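Local coordinates for peptide ABC transporter, peptide-binding protein (Thermus thermophilus, PDB 2D5W) that binds oligopeptides, a pentapeptide among them, and probably delivers them to an ABC transporter for uptake, at residues Q315-T327 / R396-E408. Numbering follows the deposited sequence.
Sequences QVVKDLGLNDKRT and RTVNGRTVRFEIE
A beta hairpin, its strands 396-398 and 401-404 joined by a type I' turn, packs against the short helix 315-320 of this family 5 solute-binding protein, and Asp-319 illustrates how one helical residue can be held by both hairpin strands. Arg-401 meets its carboxylate end-on: NH2 lies 2.7 Å from Asp-319 OD1 and NH1 3.1 Å from OD2, both on the syn side, with the two planes only 21° apart. From the opposite face of the carboxylate, Gln-315 NE2 donates to OD2 over 2.8 Å in an almost straight bond, fixing the group's rotation. Val-403 CG1 packs 3.4 Å from Asp-319 CG. With an alanine here, the Arg-401 guanidinium would probably be left without this counter-charge and Gln-315 NE2 without its straight bond. The backbone is gripped as well: Arg-396, extended from CG to NE, donates side-on to Asp-319 O with two nitrogens, NE nearly in line with the C=O bond and NH1 from above the carbonyl plane, while Arg-396 NH2 bonds to Met-384 O.

Two residues on, Gly-321 ends the helix in a Schellman motif. Around that end the contact turns apolar. Leu-320, CG anti to its carbonyl carbon (chi1 -64°), sends CD1 to within 4.0 Å of Ile-407 CG1 and CD2 over one face of the Phe-405 ring, 4.2 Å from the centroid, while Thr-327 CG2 meets that ring at its edge, 3.9 Å from Phe-405 CZ.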
ATOM      1  N   GLN A 315      14.319 -20.496  13.891  1.00 15.45           N
ATOM      2  CA  GLN A 315      15.676 -21.011  13.798  1.00 16.10           C
ATOM      3  C   GLN A 315      16.299 -20.889  12.410  1.00 15.62           C
ATOM      4  O   GLN A 315      17.511 -20.725  12.295  1.00 15.32           O
ATOM      5  CB  GLN A 315      15.732 -22.461  14.284  1.00 18.14           C
ATOM      6  CG  GLN A 315      17.149 -22.968  14.552  1.00 18.95           C
ATOM      7  CD  GLN A 315      17.956 -22.035  15.450  1.00 18.81           C
ATOM      8  OE1 GLN A 315      17.495 -21.621  16.517  1.00 20.52           O
ATOM      9  NE2 GLN A 315      19.170 -21.707  15.023  1.00 18.98           N
ATOM     10  N   VAL A 316      15.482 -20.960  11.363  1.00 15.33           N
ATOM     11  CA  VAL A 316      15.992 -20.832   9.998  1.00 15.17           C
ATOM     12  C   VAL A 316      16.673 -19.472   9.828  1.00 13.65           C
ATOM     13  O   VAL A 316      17.702 -19.353   9.162  1.00 13.32           O
ATOM     14  CB  VAL A 316      14.853 -20.959   8.963  1.00 17.13           C
ATOM     15  CG1 VAL A 316      15.396 -20.744   7.559  1.00 19.30           C
ATOM     16  CG2 VAL A 316      14.202 -22.329   9.077  1.00 20.84           C
ATOM     17  N   VAL A 317      16.085 -18.450  10.442  1.00 12.54           N
ATOM     18  CA  VAL A 317      16.629 -17.100  10.384  1.00 12.77           C
ATOM     19  C   VAL A 317      18.008 -17.066  11.041  1.00 12.32           C
ATOM     20  O   VAL A 317      18.953 -16.496  10.496  1.00 12.47           O
ATOM     21  CB  VAL A 317      15.685 -16.104  11.094  1.00 13.20           C
ATOM     22  CG1 VAL A 317      16.364 -14.757  11.274  1.00 14.07           C
ATOM     23  CG2 VAL A 317      14.410 -15.947  10.280  1.00 15.19           C
ATOM     24  N   LYS A 318      18.123 -17.678  12.215  1.00 12.66           N
ATOM     25  CA  LYS A 318      19.400 -17.714  12.922  1.00 13.67           C
ATOM     26  C   LYS A 318      20.411 -18.584  12.181  1.00 12.80           C
ATOM     27  O   LYS A 318      21.591 -18.252  12.119  1.00 13.31           O
ATOM     28  CB  LYS A 318      19.208 -18.230  14.351  1.00 16.26           C
ATOM     29  CG  LYS A 318      18.379 -17.300  15.228  1.00 17.74           C
ATOM     30  CD  LYS A 318      18.410 -17.718  16.694  1.00 19.42           C
ATOM     31  CE  LYS A 318      19.798 -17.545  17.301  1.00 20.25           C
ATOM     32  NZ  LYS A 318      19.828 -17.917  18.748  1.00 21.41           N
ATOM     33  N   ASP A 319      19.942 -19.694  11.617  1.00 12.44           N
ATOM     34  CA  ASP A 319      20.810 -20.596  10.865  1.00 12.57           C
ATOM     35  C   ASP A 319      21.474 -19.852   9.708  1.00 12.55           C
ATOM     36  O   ASP A 319      22.685 -19.950   9.498  1.00 12.73           O
ATOM     37  CB  ASP A 319      20.002 -21.775  10.315  1.00 14.34           C
ATOM     38  CG  ASP A 319      19.611 -22.775  11.388  1.00 14.89           C
ATOM     39  OD1 ASP A 319      18.811 -23.683  11.084  1.00 17.44           O
ATOM     40  OD2 ASP A 319      20.105 -22.660  12.530  1.00 15.99           O
ATOM     41  N   LEU A 320      20.668 -19.104   8.961  1.00 11.25           N
ATOM     42  CA  LEU A 320      21.164 -18.343   7.820  1.00 11.34           C
ATOM     43  C   LEU A 320      21.848 -17.044   8.235  1.00 10.97           C
ATOM     44  O   LEU A 320      22.522 -16.406   7.426  1.00 12.16           O
ATOM     45  CB  LEU A 320      20.013 -18.020   6.867  1.00 11.84           C
ATOM     46  CG  LEU A 320      19.333 -19.208   6.188  1.00 13.03           C
ATOM     47  CD1 LEU A 320      18.145 -18.718   5.368  1.00 14.34           C
ATOM     48  CD2 LEU A 320      20.338 -19.926   5.304  1.00 14.61           C
ATOM     49  N   GLY A 321      21.661 -16.655   9.492  1.00 10.64           N
ATOM     50  CA  GLY A 321      22.260 -15.429   9.991  1.00 10.52           C
ATOM     51  C   GLY A 321      21.631 -14.168   9.420  1.00  9.43           C
ATOM     52  O   GLY A 321      22.282 -13.128   9.320  1.00 10.01           O
ATOM     53  N   LEU A 322      20.354 -14.246   9.062  1.00 10.28           N
ATOM     54  CA  LEU A 322      19.668 -13.093   8.485  1.00 10.26           C
ATOM     55  C   LEU A 322      19.538 -11.927   9.457  1.00 10.78           C
ATOM     56  O   LEU A 322      19.305 -10.793   9.042  1.00 11.39           O
ATOM     57  CB  LEU A 322      18.285 -13.502   7.971  1.00 10.80           C
ATOM     58  CG  LEU A 322      18.306 -14.597   6.902  1.00 11.74           C
ATOM     59  CD1 LEU A 322      16.895 -14.858   6.402  1.00 12.11           C
ATOM     60  CD2 LEU A 322      19.196 -14.170   5.748  1.00 14.65           C
ATOM     61  N   ASN A 323      19.703 -12.209  10.745  1.00 11.55           N
ATOM     62  CA  ASN A 323      19.615 -11.187  11.781  1.00 12.69           C
ATOM     63  C   ASN A 323      20.906 -10.372  11.914  1.00 12.63           C
ATOM     64  O   ASN A 323      20.945  -9.378  12.640  1.00 16.36           O
ATOM     65  CB  ASN A 323      19.260 -11.844  13.119  1.00 16.52           C
ATOM     66  CG  ASN A 323      20.208 -12.975  13.486  1.00 17.52           C
ATOM     67  OD1 ASN A 323      20.503 -13.850  12.668  1.00 20.63           O
ATOM     68  ND2 ASN A 323      20.681 -12.970  14.728  1.00 22.25           N
ATOM     69  N   ASP A 324      21.956 -10.789  11.209  1.00 11.58           N
ATOM     70  CA  ASP A 324      23.244 -10.093  11.243  1.00 11.21           C
ATOM     71  C   ASP A 324      23.338  -9.191  10.013  1.00 10.71           C
ATOM     72  O   ASP A 324      23.179  -9.659   8.889  1.00 10.94           O
ATOM     73  CB  ASP A 324      24.386 -11.116  11.236  1.00 12.71           C
ATOM     74  CG  ASP A 324      25.722 -10.512  11.621  1.00 14.41           C
ATOM     75  OD1 ASP A 324      26.186  -9.576  10.940  1.00 14.85           O
ATOM     76  OD2 ASP A 324      26.315 -10.981  12.617  1.00 16.95           O
ATOM     77  N   LYS A 325      23.604  -7.904  10.216  1.00 10.51           N
ATOM     78  CA  LYS A 325      23.680  -6.988   9.084  1.00 11.08           C
ATOM     79  C   LYS A 325      24.708  -7.415   8.041  1.00 10.18           C
ATOM     80  O   LYS A 325      24.540  -7.127   6.859  1.00 11.18           O
ATOM     81  CB  LYS A 325      23.981  -5.556   9.546  1.00 12.74           C
ATOM     82  CG  LYS A 325      25.398  -5.306  10.034  1.00 14.29           C
ATOM     83  CD  LYS A 325      25.605  -3.824  10.334  1.00 16.29           C
ATOM     84  CE  LYS A 325      27.006  -3.552  10.855  1.00 17.55           C
ATOM     85  NZ  LYS A 325      27.195  -2.114  11.196  1.00 21.40           N
ATOM     86  N   ARG A 326      25.769  -8.096   8.467  1.00 10.63           N
ATOM     87  CA  ARG A 326      26.791  -8.536   7.522  1.00 11.05           C
ATOM     88  C   ARG A 326      26.212  -9.473   6.465  1.00  9.97           C
ATOM     89  O   ARG A 326      26.623  -9.441   5.306  1.00 10.63           O
ATOM     90  CB  ARG A 326      27.941  -9.224   8.265  1.00 12.33           C
ATOM     91  CG  ARG A 326      28.795  -8.275   9.101  1.00 14.10           C
ATOM     92  CD  ARG A 326      29.828  -9.034   9.924  1.00 15.54           C
ATOM     93  NE  ARG A 326      29.194  -9.868  10.938  1.00 15.14           N
ATOM     94  CZ  ARG A 326      29.831 -10.776  11.671  1.00 15.39           C
ATOM     95  NH1 ARG A 326      29.161 -11.486  12.569  1.00 16.07           N
ATOM     96  NH2 ARG A 326      31.131 -10.979  11.502  1.00 17.01           N
ATOM     97  N   THR A 327      25.252 -10.299   6.862  1.00 10.01           N
ATOM     98  CA  THR A 327      24.624 -11.229   5.931  1.00 10.00           C
ATOM     99  C   THR A 327      23.792 -10.471   4.901  1.00 10.01           C
ATOM    100  O   THR A 327      23.799 -10.796   3.713  1.00 10.06           O
ATOM    101  CB  THR A 327      23.698 -12.208   6.668  1.00  9.71           C
ATOM    102  OG1 THR A 327      24.424 -12.828   7.734  1.00 10.26           O
ATOM    103  CG2 THR A 327      23.184 -13.282   5.719  1.00 10.18           C
ATOM    104  N   ARG A 396      27.603 -24.307   7.187  1.00 13.40           N
ATOM    105  CA  ARG A 396      28.218 -23.944   8.458  1.00 14.42           C
ATOM    106  C   ARG A 396      27.450 -24.659   9.562  1.00 14.03           C
ATOM    107  O   ARG A 396      26.377 -25.213   9.323  1.00 15.86           O
ATOM    108  CB  ARG A 396      28.207 -22.427   8.685  1.00 14.79           C
ATOM    109  CG  ARG A 396      26.870 -21.818   9.062  1.00 14.39           C
ATOM    110  CD  ARG A 396      27.051 -20.353   9.428  1.00 15.40           C
ATOM    111  NE  ARG A 396      25.797 -19.727   9.840  1.00 14.55           N
ATOM    112  CZ  ARG A 396      25.707 -18.524  10.395  1.00 15.63           C
ATOM    113  NH1 ARG A 396      24.520 -18.038  10.736  1.00 16.08           N
ATOM    114  NH2 ARG A 396      26.799 -17.803  10.617  1.00 16.44           N
ATOM    115  N   THR A 397      28.010 -24.673  10.765  1.00 15.68           N
ATOM    116  CA  THR A 397      27.355 -25.333  11.883  1.00 16.19           C
ATOM    117  C   THR A 397      26.750 -24.304  12.830  1.00 15.31           C
ATOM    118  O   THR A 397      27.397 -23.323  13.183  1.00 16.38           O
ATOM    119  CB  THR A 397      28.350 -26.218  12.662  1.00 17.01           C
ATOM    120  OG1 THR A 397      28.944 -27.166  11.767  1.00 19.29           O
ATOM    121  CG2 THR A 397      27.639 -26.968  13.780  1.00 18.87           C
ATOM    122  N   VAL A 398      25.499 -24.529  13.216  1.00 14.76           N
ATOM    123  CA  VAL A 398      24.790 -23.642  14.134  1.00 14.39           C
ATOM    124  C   VAL A 398      24.057 -24.518  15.141  1.00 14.82           C
ATOM    125  O   VAL A 398      23.255 -25.371  14.764  1.00 15.14           O
ATOM    126  CB  VAL A 398      23.762 -22.755  13.388  1.00 14.19           C
ATOM    127  CG1 VAL A 398      23.004 -21.882  14.381  1.00 15.81           C
ATOM    128  CG2 VAL A 398      24.472 -21.885  12.363  1.00 14.95           C
ATOM    129  N   ASN A 399      24.343 -24.311  16.423  1.00 16.02           N
ATOM    130  CA  ASN A 399      23.725 -25.099  17.482  1.00 17.80           C
ATOM    131  C   ASN A 399      23.974 -26.591  17.253  1.00 17.23           C
ATOM    132  O   ASN A 399      23.106 -27.423  17.520  1.00 17.98           O
ATOM    133  CB  ASN A 399      22.217 -24.823  17.547  1.00 18.93           C
ATOM    134  CG  ASN A 399      21.895 -23.416  18.028  1.00 21.15           C
ATOM    135  OD1 ASN A 399      20.728 -23.025  18.092  1.00 23.84           O
ATOM    136  ND2 ASN A 399      22.925 -22.654  18.376  1.00 20.53           N
ATOM    137  N   GLY A 400      25.159 -26.917  16.742  1.00 16.65           N
ATOM    138  CA  GLY A 400      25.519 -28.305  16.496  1.00 18.58           C
ATOM    139  C   GLY A 400      24.893 -28.934  15.264  1.00 18.89           C
ATOM    140  O   GLY A 400      25.111 -30.114  14.985  1.00 20.42           O
ATOM    141  N   ARG A 401      24.124 -28.148  14.518  1.00 18.06           N
ATOM    142  CA  ARG A 401      23.455 -28.634  13.318  1.00 18.66           C
ATOM    143  C   ARG A 401      24.097 -28.083  12.054  1.00 17.14           C
ATOM    144  O   ARG A 401      24.492 -26.920  12.003  1.00 15.58           O
ATOM    145  CB  ARG A 401      21.981 -28.229  13.360  1.00 20.27           C
ATOM    146  CG  ARG A 401      21.209 -28.838  14.519  1.00 24.78           C
ATOM    147  CD  ARG A 401      19.983 -28.013  14.899  1.00 28.35           C
ATOM    148  NE  ARG A 401      19.185 -27.612  13.743  1.00 31.12           N
ATOM    149  CZ  ARG A 401      19.386 -26.499  13.042  1.00 32.53           C
ATOM    150  NH1 ARG A 401      20.362 -25.664  13.379  1.00 33.50           N
ATOM    151  NH2 ARG A 401      18.613 -26.221  12.002  1.00 33.18           N
ATOM    152  N   THR A 402      24.203 -28.923  11.029  1.00 16.94           N
ATOM    153  CA  THR A 402      24.784 -28.490   9.766  1.00 17.50           C
ATOM    154  C   THR A 402      23.716 -27.774   8.954  1.00 16.79           C
ATOM    155  O   THR A 402      22.686 -28.356   8.615  1.00 20.05           O
ATOM    156  CB  THR A 402      25.325 -29.680   8.958  1.00 19.05           C
ATOM    157  OG1 THR A 402      26.394 -30.294   9.684  1.00 21.32           O
ATOM    158  CG2 THR A 402      25.838 -29.216   7.601  1.00 19.00           C
ATOM    159  N   VAL A 403      23.965 -26.507   8.652  1.00 15.71           N
ATOM    160  CA  VAL A 403      23.017 -25.712   7.889  1.00 14.31           C
ATOM    161  C   VAL A 403      23.589 -25.309   6.536  1.00 13.43           C
ATOM    162  O   VAL A 403      24.790 -25.058   6.398  1.00 13.08           O
ATOM    163  CB  VAL A 403      22.610 -24.440   8.668  1.00 15.54           C
ATOM    164  CG1 VAL A 403      22.008 -24.825  10.012  1.00 17.64           C
ATOM    165  CG2 VAL A 403      23.810 -23.540   8.865  1.00 16.60           C
ATOM    166  N   ARG A 404      22.712 -25.267   5.538  1.00 13.67           N
ATOM    167  CA  ARG A 404      23.087 -24.891   4.179  1.00 13.42           C
ATOM    168  C   ARG A 404      22.453 -23.551   3.838  1.00 12.50           C
ATOM    169  O   ARG A 404      21.330 -23.265   4.256  1.00 13.02           O
ATOM    170  CB  ARG A 404      22.595 -25.941   3.184  1.00 16.45           C
ATOM    171  CG  ARG A 404      23.236 -27.298   3.345  1.00 19.06           C
ATOM    172  CD  ARG A 404      22.668 -28.304   2.358  1.00 20.73           C
ATOM    173  NE  ARG A 404      22.811 -27.877   0.969  1.00 20.79           N
ATOM    174  CZ  ARG A 404      21.859 -27.276   0.263  1.00 21.97           C
ATOM    175  NH1 ARG A 404      22.086 -26.927  -0.996  1.00 20.90           N
ATOM    176  NH2 ARG A 404      20.675 -27.032   0.808  1.00 23.26           N
ATOM    177  N   PHE A 405      23.162 -22.735   3.067  1.00 11.46           N
ATOM    178  CA  PHE A 405      22.624 -21.438   2.702  1.00 10.82           C
ATOM    179  C   PHE A 405      21.689 -21.512   1.500  1.00 10.08           C
ATOM    180  O   PHE A 405      22.037 -21.117   0.385  1.00 11.49           O
ATOM    181  CB  PHE A 405      23.752 -20.433   2.445  1.00 11.39           C
ATOM    182  CG  PHE A 405      23.369 -19.004   2.747  1.00 11.19           C
ATOM    183  CD1 PHE A 405      24.191 -18.205   3.536  1.00 12.69           C
ATOM    184  CD2 PHE A 405      22.182 -18.462   2.257  1.00 11.61           C
ATOM    185  CE1 PHE A 405      23.837 -16.888   3.838  1.00 12.68           C
ATOM    186  CE2 PHE A 405      21.820 -17.145   2.553  1.00 12.51           C
ATOM    187  CZ  PHE A 405      22.650 -16.360   3.344  1.00 12.49           C
ATOM    188  N   GLU A 406      20.507 -22.064   1.750  1.00 10.51           N
ATOM    189  CA  GLU A 406      19.446 -22.144   0.756  1.00 11.54           C
ATOM    190  C   GLU A 406      18.399 -21.239   1.385  1.00 11.52           C
ATOM    191  O   GLU A 406      17.888 -21.530   2.470  1.00 13.26           O
ATOM    192  CB  GLU A 406      18.897 -23.561   0.623  1.00 13.87           C
ATOM    193  CG  GLU A 406      17.735 -23.661  -0.353  1.00 19.83           C
ATOM    194  CD  GLU A 406      17.147 -25.054  -0.428  1.00 24.37           C
ATOM    195  OE1 GLU A 406      17.884 -25.993  -0.795  1.00 27.93           O
ATOM    196  OE2 GLU A 406      15.949 -25.208  -0.116  1.00 28.62           O
ATOM    197  N   ILE A 407      18.096 -20.136   0.714  1.00 11.09           N
ATOM    198  CA  ILE A 407      17.159 -19.163   1.246  1.00 10.53           C
ATOM    199  C   ILE A 407      15.875 -19.082   0.432  1.00 10.13           C
ATOM    200  O   ILE A 407      15.902 -19.118  -0.799  1.00 10.47           O
ATOM    201  CB  ILE A 407      17.855 -17.775   1.316  1.00 10.45           C
ATOM    202  CG1 ILE A 407      16.976 -16.766   2.052  1.00 10.68           C
ATOM    203  CG2 ILE A 407      18.203 -17.290  -0.088  1.00 12.50           C
ATOM    204  CD1 ILE A 407      17.689 -15.466   2.364  1.00 12.83           C
ATOM    205  N   GLU A 408      14.746 -18.990   1.126  1.00 10.08           N
ATOM    206  CA  GLU A 408      13.455 -18.885   0.463  1.00 10.06           C
ATOM    207  C   GLU A 408      13.370 -17.516  -0.207  1.00  9.13           C
ATOM    208  O   GLU A 408      13.833 -16.522   0.348  1.00 10.13           O
ATOM    209  CB  GLU A 408      12.319 -19.035   1.481  1.00 10.72           C
ATOM    210  CG  GLU A 408      10.933 -19.032   0.846  1.00 11.53           C
ATOM    211  CD  GLU A 408       9.805 -19.091   1.862  1.00 11.89           C
ATOM    212  OE1 GLU A 408       9.009 -20.050   1.809  1.00 14.96           O
ATOM    213  OE2 GLU A 408       9.705 -18.177   2.707  1.00 11.42           O
TER
HETATM  214  O   HOH W   1      18.802 -20.461  18.931  1.00 18.61           O
HETATM  215  O   HOH W   2      21.389 -20.084  16.744  1.00 25.76           O